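Cytoplasmic protein (Bacillus cereus, PDB 2O3L) is of unknown function but belongs to the DUF1048 family and folds, in the piece crystallised, as a left-handed superhelix of alpha-helices. Local coordinates at residues A8-A11 with Y17-V20; F21-N26 with E66-F71; N26-F31 with H41-L46. One frame throughout, in Å; residues are numbered along the deposited sequence.

Contact 1 of 3, residues A8-A11 with Y17-V20; sequences ARVA and YQFV
The carboxamide of Q18 turns one face to the last residues of segment 8-11, and the backbone of A11 lies under that face. A11 O is 3.3 Å from Q18 NE2, but it sits below the amide plane and is badly placed for the N-H, so the pair is close without being hydrogen-bonded. On the oxygen side of the same group, OE1 stands 3.8 Å from A11 CA. The N-H of NE2 is used instead by L13 O, in the loop between the two helices. Nearer the Q18 backbone the contact is made by the aliphatic stem: Q18 CG comes within 3.2 Å of V10 O, and the V10 methyl CG1 lies 4.3 Å from Q18 CG. With CG anti to the carbonyl carbon (chi1 -64°) and an extended chain beyond it, the stem runs across V10 O and delivers the amide to A11. V10 is buried and also packs on I47 of helix 36-56; A11, beside it, is exposed. Y17 sends its ring the other way, edge-to-face with F50, and its OH is hydrogen-bonded to R58 O. The arrangement is a helix-loop-helix corner, in which a side chain from the first turn of helix 15-31 reaches back over the C-terminal end of helix 2-11, where the chain first changes direction in this all-helical superhelix.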
loop_
_atom_site.group_PDB
_atom_site.type_symbol
_atom_site.label_atom_id
_atom_site.label_comp_id
_atom_site.label_asym_id
_atom_site.label_seq_id
_atom_site.Cartn_x
_atom_site.Cartn_y
_atom_site.Cartn_z
ATOM N N ALA A 8 4.866 -11.664 -1.036
ATOM C CA ALA A 8 5.860 -12.089 -2.023
ATOM C C ALA A 8 5.917 -11.129 -3.222
ATOM O O ALA A 8 6.998 -10.809 -3.736
ATOM C CB ALA A 8 5.553 -13.484 -2.487
ATOM N N ARG A 9 4.754 -10.661 -3.661
ATOM C CA ARG A 9 4.695 -9.675 -4.691
ATOM C C ARG A 9 5.364 -8.371 -4.292
ATOM O O ARG A 9 5.995 -7.706 -5.132
ATOM C CB ARG A 9 3.254 -9.458 -5.104
ATOM C CG ARG A 9 2.726 -10.718 -5.799
ATOM C CD ARG A 9 1.238 -10.715 -6.062
ATOM N NE ARG A 9 0.818 -9.426 -6.578
ATOM C CZ ARG A 9 -0.402 -9.155 -7.003
ATOM N NH1 ARG A 9 -1.343 -10.101 -7.013
ATOM N NH2 ARG A 9 -0.657 -7.935 -7.455
ATOM N N VAL A 10 5.241 -7.992 -3.020
ATOM C CA VAL A 10 5.904 -6.782 -2.524
ATOM C C VAL A 10 7.416 -6.976 -2.574
ATOM O O VAL A 10 8.139 -6.107 -3.011
ATOM C CB VAL A 10 5.460 -6.409 -1.085
ATOM C CG1 VAL A 10 6.291 -5.286 -0.521
ATOM C CG2 VAL A 10 3.990 -5.956 -1.104
ATOM N N ALA A 11 7.861 -8.149 -2.188
ATOM C CA ALA A 11 9.272 -8.473 -2.167
ATOM C C ALA A 11 9.869 -8.498 -3.553
ATOM O O ALA A 11 11.082 -8.461 -3.678
ATOM C CB ALA A 11 9.482 -9.788 -1.480
ATOM N N TYR A 17 10.157 0.815 -3.498
ATOM C CA TYR A 17 8.753 0.450 -3.441
ATOM C C TYR A 17 8.468 -0.385 -2.188
ATOM O O TYR A 17 7.426 -0.233 -1.532
ATOM C CB TYR A 17 8.329 -0.341 -4.687
ATOM C CG TYR A 17 7.858 0.485 -5.854
ATOM C CD1 TYR A 17 8.778 1.032 -6.778
ATOM C CD2 TYR A 17 6.482 0.712 -6.069
ATOM C CE1 TYR A 17 8.336 1.802 -7.872
ATOM C CE2 TYR A 17 6.019 1.485 -7.160
ATOM C CZ TYR A 17 6.955 2.023 -8.048
ATOM O OH TYR A 17 6.528 2.759 -9.094
ATOM N N GLN A 18 9.378 -1.285 -1.871
ATOM C CA GLN A 18 9.243 -2.101 -0.682
ATOM C C GLN A 18 9.217 -1.274 0.585
ATOM O O GLN A 18 8.413 -1.571 1.468
ATOM C CB GLN A 18 10.344 -3.141 -0.587
ATOM C CG GLN A 18 10.269 -4.161 -1.744
ATOM C CD GLN A 18 11.309 -5.243 -1.590
ATOM O OE1 GLN A 18 11.453 -5.800 -0.520
ATOM N NE2 GLN A 18 12.058 -5.523 -2.656
ATOM N N PHE A 19 10.077 -0.252 0.680
ATOM C CA PHE A 19 10.205 0.495 1.933
ATOM C C PHE A 19 8.950 1.329 2.123
ATOM O O PHE A 19 8.376 1.422 3.229
ATOM C CB PHE A 19 11.453 1.366 1.905
ATOM C CG PHE A 19 11.732 2.057 3.198
ATOM C CD1 PHE A 19 12.179 1.342 4.294
ATOM C CD2 PHE A 19 11.550 3.434 3.319
ATOM C CE1 PHE A 19 12.448 1.977 5.524
ATOM C CE2 PHE A 19 11.793 4.085 4.534
ATOM C CZ PHE A 19 12.267 3.346 5.644
ATOM N N VAL A 20 8.490 1.913 1.026
ATOM C CA VAL A 20 7.313 2.745 1.064
ATOM C C VAL A 20 6.049 1.926 1.376
ATOM O O VAL A 20 5.226 2.373 2.146
ATOM C CB VAL A 20 7.155 3.543 -0.208
ATOM C CG1 VAL A 20 5.799 4.277 -0.229
ATOM C CG2 VAL A 20 8.308 4.558 -0.278
#

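Contact 2 of 3, residues F21-N26 with E66-F71; sequences FKKIQN and EDVASF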
loop_
_atom_site.group_PDB
_atom_site.type_symbol
_atom_site.label_atom_id
_atom_site.label_comp_id
_atom_site.label_asym_id
_atom_site.label_seq_id
_atom_site.Cartn_x
_atom_site.Cartn_y
_atom_site.Cartn_z
ATOM N N PHE A 21 5.923 0.750 0.774
ATOM C CA PHE A 21 4.865 -0.153 1.142
ATOM C C PHE A 21 4.850 -0.469 2.649
ATOM O O PHE A 21 3.801 -0.481 3.260
ATOM C CB PHE A 21 4.919 -1.472 0.352
ATOM C CG PHE A 21 3.795 -2.394 0.722
ATOM C CD1 PHE A 21 2.542 -2.220 0.175
ATOM C CD2 PHE A 21 3.962 -3.351 1.714
ATOM C CE1 PHE A 21 1.486 -2.994 0.578
ATOM C CE2 PHE A 21 2.925 -4.155 2.088
ATOM C CZ PHE A 21 1.669 -3.963 1.529
ATOM N N LYS A 22 6.011 -0.804 3.190
ATOM C CA LYS A 22 6.162 -1.081 4.610
ATOM C C LYS A 22 5.758 0.115 5.474
ATOM O O LYS A 22 5.113 -0.053 6.514
ATOM C CB LYS A 22 7.610 -1.436 4.892
ATOM C CG LYS A 22 7.879 -1.728 6.347
ATOM C CD LYS A 22 9.303 -2.271 6.599
ATOM C CE LYS A 22 10.371 -1.204 6.555
ATOM N NZ LYS A 22 11.568 -1.787 7.158
ATOM N N LYS A 23 6.137 1.313 5.038
ATOM C CA LYS A 23 5.745 2.543 5.743
ATOM C C LYS A 23 4.192 2.653 5.818
ATOM O O LYS A 23 3.641 2.863 6.857
ATOM C CB LYS A 23 6.379 3.774 5.101
ATOM C CG LYS A 23 7.856 4.002 5.397
ATOM C CD LYS A 23 8.465 5.212 4.658
ATOM C CE LYS A 23 7.734 6.541 4.917
ATOM N NZ LYS A 23 8.462 7.817 4.499
ATOM N N ILE A 24 3.523 2.451 4.703
ATOM C CA ILE A 24 2.076 2.507 4.589
ATOM C C ILE A 24 1.364 1.416 5.376
ATOM O O ILE A 24 0.355 1.666 6.056
ATOM C CB ILE A 24 1.687 2.390 3.127
ATOM C CG1 ILE A 24 2.190 3.628 2.388
ATOM C CG2 ILE A 24 0.170 2.293 2.990
ATOM C CD1 ILE A 24 1.995 3.555 0.901
ATOM N N GLN A 25 1.893 0.199 5.289
ATOM C CA GLN A 25 1.341 -0.906 6.076
ATOM C C GLN A 25 1.404 -0.577 7.575
ATOM O O GLN A 25 0.407 -0.711 8.318
ATOM C CB GLN A 25 2.102 -2.187 5.744
ATOM C CG GLN A 25 1.546 -3.410 6.365
ATOM C CD GLN A 25 2.231 -4.645 5.860
ATOM O OE1 GLN A 25 3.458 -4.675 5.788
ATOM N NE2 GLN A 25 1.446 -5.683 5.501
ATOM N N ASN A 26 2.546 -0.074 8.020
ATOM C CA ASN A 26 2.669 0.287 9.412
ATOM C C ASN A 26 1.752 1.465 9.771
ATOM O O ASN A 26 1.148 1.490 10.856
ATOM C CB ASN A 26 4.124 0.574 9.778
ATOM C CG ASN A 26 4.915 -0.702 10.014
ATOM O OD1 ASN A 26 4.764 -1.356 11.056
ATOM N ND2 ASN A 26 5.743 -1.079 9.043
ATOM N N GLU A 66 5.529 12.829 -1.623
ATOM C CA GLU A 66 6.605 12.720 -0.651
ATOM C C GLU A 66 6.067 12.487 0.732
ATOM O O GLU A 66 6.720 11.844 1.565
ATOM C CB GLU A 66 7.499 13.965 -0.695
ATOM C CG GLU A 66 8.455 13.896 -1.903
ATOM C CD GLU A 66 9.544 14.968 -1.891
ATOM O OE1 GLU A 66 9.434 15.968 -1.121
ATOM O OE2 GLU A 66 10.508 14.794 -2.670
ATOM N N ASP A 67 4.883 13.038 0.993
ATOM C CA ASP A 67 4.237 12.854 2.270
ATOM C C ASP A 67 3.445 11.535 2.310
ATOM O O ASP A 67 2.246 11.510 2.062
ATOM C CB ASP A 67 3.325 14.037 2.574
ATOM C CG ASP A 67 2.786 14.008 3.988
ATOM O OD1 ASP A 67 2.998 12.990 4.699
ATOM O OD2 ASP A 67 2.136 15.003 4.376
ATOM N N VAL A 68 4.133 10.454 2.672
ATOM C CA VAL A 68 3.553 9.114 2.674
ATOM C C VAL A 68 2.473 8.990 3.743
ATOM O O VAL A 68 1.478 8.318 3.534
ATOM C CB VAL A 68 4.658 8.021 2.832
ATOM C CG1 VAL A 68 4.070 6.615 2.963
ATOM C CG2 VAL A 68 5.594 8.098 1.657
ATOM N N ALA A 69 2.628 9.665 4.880
ATOM C CA ALA A 69 1.592 9.604 5.907
ATOM C C ALA A 69 0.278 10.163 5.387
ATOM O O ALA A 69 -0.778 9.614 5.647
ATOM C CB ALA A 69 2.022 10.365 7.184
ATOM N N SER A 70 0.346 11.252 4.627
ATOM C CA SER A 70 -0.852 11.857 4.111
ATOM C C SER A 70 -1.499 10.960 3.035
ATOM O O SER A 70 -2.723 10.873 2.969
ATOM C CB SER A 70 -0.556 13.258 3.605
ATOM O OG SER A 70 -1.653 13.722 2.887
ATOM N N PHE A 71 -0.685 10.284 2.232
ATOM C CA PHE A 71 -1.163 9.273 1.302
ATOM C C PHE A 71 -1.901 8.127 2.040
ATOM O O PHE A 71 -3.034 7.783 1.703
ATOM C CB PHE A 71 0.009 8.691 0.502
ATOM C CG PHE A 71 -0.398 7.663 -0.496
ATOM C CD1 PHE A 71 -0.994 8.041 -1.686
ATOM C CD2 PHE A 71 -0.241 6.314 -0.236
ATOM C CE1 PHE A 71 -1.391 7.071 -2.610
ATOM C CE2 PHE A 71 -0.639 5.345 -1.146
ATOM C CZ PHE A 71 -1.232 5.733 -2.337
HETATM O O HOH W 1 6.951 10.387 4.516
#
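Water 1 is held from both segments: K23 NZ donates to it over 3.0 Å, and the water donates in turn to E66 O at 3.3 Å. This bridge ties the ammonium end of an exposed lysine to the loop before helix 68-82. On its way there the K23 chain, bent at chi3 (56°), lays its methylene CE 4.0 Å from V68 CB, crossing the valine at about a right angle, so that the charged end reaches the water while CE and the chain end lie over V68.

Just past this bridge helix 68-82 begins with an N-cap. D67, the centre of an inverse gamma turn, accepts from S70 N through OD1 at 3.2 Å, the donor approaching from above the carboxylate plane. The contact thus joins the start of helix 68-82 to the middle of helix 15-31 in the all-helical superhelix.

Between the two helices the packing is apolar. V68 points at helix 15-31 and brings its CG1 methyl to 3.6 Å from I24 CG1, again with the two side chains roughly perpendicular. I24 has CG1 anti to the carbonyl carbon and CD1 extended beyond it (chi2 174°), which carries CD1 to 3.7 Å from F71 CD2, obliquely to the ring. V68 and F71, three residues apart, present neighbouring surfaces of one helical turn to a single isoleucine. I24 also rests on L46 and F50 of helix 36-56, while V68 packs on L61 and F71 on T64 of helix 60-64.

On helix 15-31 K22 O takes two donors from opposite faces of its plane: the backbone N of N26 and its side-chain ND2, the latter at 2.8 Å. The ND2 bond holds the N26 amide back against its own helix.

Contact 3 of 3, residues N26-F31 with H41-L46; sequences NYMWNF and HIQYEL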
loop_
_atom_site.group_PDB
_atom_site.type_symbol
_atom_site.label_atom_id
_atom_site.label_comp_id
_atom_site.label_asym_id
_atom_site.label_seq_id
_atom_site.Cartn_x
_atom_site.Cartn_y
_atom_site.Cartn_z
ATOM N N ASN A 26 2.546 -0.074 8.020
ATOM C CA ASN A 26 2.669 0.287 9.412
ATOM C C ASN A 26 1.752 1.465 9.771
ATOM O O ASN A 26 1.148 1.490 10.856
ATOM C CB ASN A 26 4.124 0.574 9.778
ATOM C CG ASN A 26 4.915 -0.702 10.014
ATOM O OD1 ASN A 26 4.764 -1.356 11.056
ATOM N ND2 ASN A 26 5.743 -1.079 9.043
ATOM N N TYR A 27 1.670 2.446 8.890
ATOM C CA TYR A 27 0.838 3.614 9.175
ATOM C C TYR A 27 -0.632 3.141 9.397
ATOM O O TYR A 27 -1.308 3.523 10.353
ATOM C CB TYR A 27 0.932 4.647 8.069
ATOM C CG TYR A 27 0.093 5.871 8.365
ATOM C CD1 TYR A 27 -1.293 5.884 8.114
ATOM C CD2 TYR A 27 0.662 7.002 8.883
ATOM C CE1 TYR A 27 -2.061 7.019 8.380
ATOM C CE2 TYR A 27 -0.091 8.146 9.168
ATOM C CZ TYR A 27 -1.443 8.142 8.926
ATOM O OH TYR A 27 -2.147 9.258 9.232
HETATM N N MSE A 28 -1.081 2.246 8.538
HETATM C CA MSE A 28 -2.461 1.757 8.588
HETATM C C MSE A 28 -2.731 0.941 9.855
HETATM O O MSE A 28 -3.754 1.098 10.493
HETATM C CB MSE A 28 -2.747 0.930 7.328
HETATM C CG MSE A 28 -2.777 1.839 6.121
HETATM SE SE MSE A 28 -3.270 0.902 4.495
HETATM C CE MSE A 28 -4.791 -0.009 5.130
ATOM N N TRP A 29 -1.772 0.120 10.249
ATOM C CA TRP A 29 -1.886 -0.622 11.492
ATOM C C TRP A 29 -1.810 0.304 12.729
ATOM O O TRP A 29 -2.430 0.043 13.761
ATOM C CB TRP A 29 -0.752 -1.624 11.560
ATOM C CG TRP A 29 -0.923 -2.867 10.724
ATOM C CD1 TRP A 29 -2.082 -3.435 10.309
ATOM C CD2 TRP A 29 0.124 -3.724 10.282
ATOM N NE1 TRP A 29 -1.822 -4.583 9.597
ATOM C CE2 TRP A 29 -0.467 -4.784 9.579
ATOM C CE3 TRP A 29 1.519 -3.665 10.370
ATOM C CZ2 TRP A 29 0.288 -5.801 8.980
ATOM C CZ3 TRP A 29 2.273 -4.680 9.775
ATOM C CH2 TRP A 29 1.651 -5.742 9.109
ATOM N N ASN A 30 -1.045 1.383 12.606
ATOM C CA ASN A 30 -0.949 2.362 13.650
ATOM C C ASN A 30 -2.225 3.156 13.803
ATOM O O ASN A 30 -2.596 3.484 14.909
ATOM C CB ASN A 30 0.199 3.316 13.353
ATOM C CG ASN A 30 1.588 2.696 13.639
ATOM O OD1 ASN A 30 1.687 1.692 14.340
ATOM N ND2 ASN A 30 2.643 3.304 13.091
ATOM N N PHE A 31 -2.858 3.524 12.699
ATOM C CA PHE A 31 -3.943 4.502 12.758
ATOM C C PHE A 31 -5.307 3.984 12.331
ATOM O O PHE A 31 -6.279 4.657 12.574
ATOM C CB PHE A 31 -3.611 5.710 11.903
ATOM C CG PHE A 31 -2.479 6.541 12.447
ATOM C CD1 PHE A 31 -2.720 7.509 13.396
ATOM C CD2 PHE A 31 -1.193 6.361 11.994
ATOM C CE1 PHE A 31 -1.689 8.270 13.875
ATOM C CE2 PHE A 31 -0.161 7.144 12.459
ATOM C CZ PHE A 31 -0.406 8.079 13.399
ATOM N N HIS A 41 -7.640 -5.572 2.295
ATOM C CA HIS A 41 -8.117 -5.387 0.908
ATOM C C HIS A 41 -7.503 -4.117 0.297
ATOM O O HIS A 41 -7.037 -4.130 -0.828
ATOM C CB HIS A 41 -9.639 -5.437 0.851
ATOM C CG HIS A 41 -10.178 -6.811 1.089
ATOM N ND1 HIS A 41 -11.351 -7.062 1.763
ATOM C CD2 HIS A 41 -9.669 -8.018 0.754
ATOM C CE1 HIS A 41 -11.546 -8.363 1.818
ATOM N NE2 HIS A 41 -10.536 -8.964 1.220
ATOM N N ILE A 42 -7.398 -3.051 1.076
ATOM C CA ILE A 42 -6.845 -1.800 0.564
ATOM C C ILE A 42 -5.371 -1.988 0.262
ATOM O O ILE A 42 -4.862 -1.478 -0.725
ATOM C CB ILE A 42 -6.981 -0.632 1.589
ATOM C CG1 ILE A 42 -8.432 -0.306 1.863
ATOM C CG2 ILE A 42 -6.318 0.620 1.060
ATOM C CD1 ILE A 42 -8.668 0.398 3.229
ATOM N N GLN A 43 -4.663 -2.702 1.121
ATOM C CA GLN A 43 -3.256 -2.987 0.847
ATOM C C GLN A 43 -3.064 -3.846 -0.424
ATOM O O GLN A 43 -2.089 -3.671 -1.170
ATOM C CB GLN A 43 -2.612 -3.678 2.035
ATOM C CG GLN A 43 -2.522 -2.762 3.210
ATOM C CD GLN A 43 -2.069 -3.470 4.461
ATOM O OE1 GLN A 43 -1.662 -4.631 4.422
ATOM N NE2 GLN A 43 -2.138 -2.766 5.582
ATOM N N TYR A 44 -3.993 -4.759 -0.673
ATOM C CA TYR A 44 -3.894 -5.565 -1.892
ATOM C C TYR A 44 -4.111 -4.680 -3.140
ATOM O O TYR A 44 -3.390 -4.833 -4.147
ATOM C CB TYR A 44 -4.828 -6.766 -1.874
ATOM C CG TYR A 44 -4.612 -7.728 -0.679
ATOM C CD1 TYR A 44 -3.421 -7.702 0.083
ATOM C CD2 TYR A 44 -5.561 -8.674 -0.349
ATOM C CE1 TYR A 44 -3.241 -8.578 1.159
ATOM C CE2 TYR A 44 -5.395 -9.546 0.730
ATOM C CZ TYR A 44 -4.231 -9.493 1.481
ATOM O OH TYR A 44 -4.057 -10.354 2.552
ATOM N N GLU A 45 -5.071 -3.759 -3.058
ATOM C CA GLU A 45 -5.271 -2.824 -4.144
ATOM C C GLU A 45 -4.011 -2.006 -4.344
ATOM O O GLU A 45 -3.600 -1.734 -5.478
ATOM C CB GLU A 45 -6.484 -1.922 -3.918
ATOM C CG GLU A 45 -7.802 -2.649 -3.945
ATOM C CD GLU A 45 -8.222 -3.162 -5.325
ATOM O OE1 GLU A 45 -7.481 -2.984 -6.331
ATOM O OE2 GLU A 45 -9.329 -3.713 -5.389
ATOM N N LEU A 46 -3.392 -1.623 -3.244
ATOM C CA LEU A 46 -2.198 -0.822 -3.327
ATOM C C LEU A 46 -1.032 -1.594 -3.976
ATOM O O LEU A 46 -0.232 -0.995 -4.726
ATOM C CB LEU A 46 -1.791 -0.287 -1.970
ATOM C CG LEU A 46 -0.561 0.642 -1.960
ATOM C CD1 LEU A 46 -0.939 1.991 -2.562
ATOM C CD2 LEU A 46 -0.091 0.810 -0.528
#
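An antiparallel helical hairpin, helix 15-31 followed by helix 36-56, is joined here through M28, which meets Q43 and I42 near the end where the chain turns. The axes of segments 26-31 and 41-46 run at 163° to each other and approach to 11.9 Å, a wide spacing bridged by long side chains coming from opposite directions. M28, present as selenomethionine, does most of the reaching. Its SE atom lies 4.0 Å from Q43 CG and equally far from Q43 NE2, so the selenium spans the glutamine side chain from stem to amide. The bend at chi3 (49°) swings the methyl CE to 3.9 Å from Q43 NE2 and also to 4.2 Å from I42 CB.

Q43 answers with an extended chain (chi2 172°) that pushes its amide in between the helices. There NE2 is buried by the contact and finds no partner in the model; W29 NE1, 4.4 Å from Q43 NE2, is itself an N-H and can accept nothing from it, and the amide nitrogen lies oblique to the indole. OE1 does better, with a weak hydrogen bond from Q25 NE2, one turn back on the opposing helix.

In this left-handed superhelix, helices from both ends of the chain pack on the pair: helix 68-82 sets V76 against M28 and L75 against I42, and helix 2-11 contributes Y3, which touches W29. Away from the hairpin interface, F31 CD2 sits 3.4 Å above the centre of one face of the Y27 ring, one helical turn apart, while the Y27 hydroxyl is hydrogen-bonded to D73 OD1 of helix 68-82.

In the fold
All three contacts draw on helix 15-31, which meets helix 2-11 in contact 1, helix 68-82 in contact 2 and helix 36-56 in contact 3. Along the chain contact 1 is complete before contact 2 begins, and contact 3 falls inside the span that contact 2 brackets. Centres of contacts 1 and 2 lie about 12 Å apart, joined by V10 CG1 on F21 CD2 at 3.8 Å. Contacts 2 and 3, about 9 Å apart between centres, share N26 and merge around L46, whose CD1 is 3.7 Å from F71 CE2. Contacts 1 and 3 do not touch, their nearest atoms being about 5 Å apart.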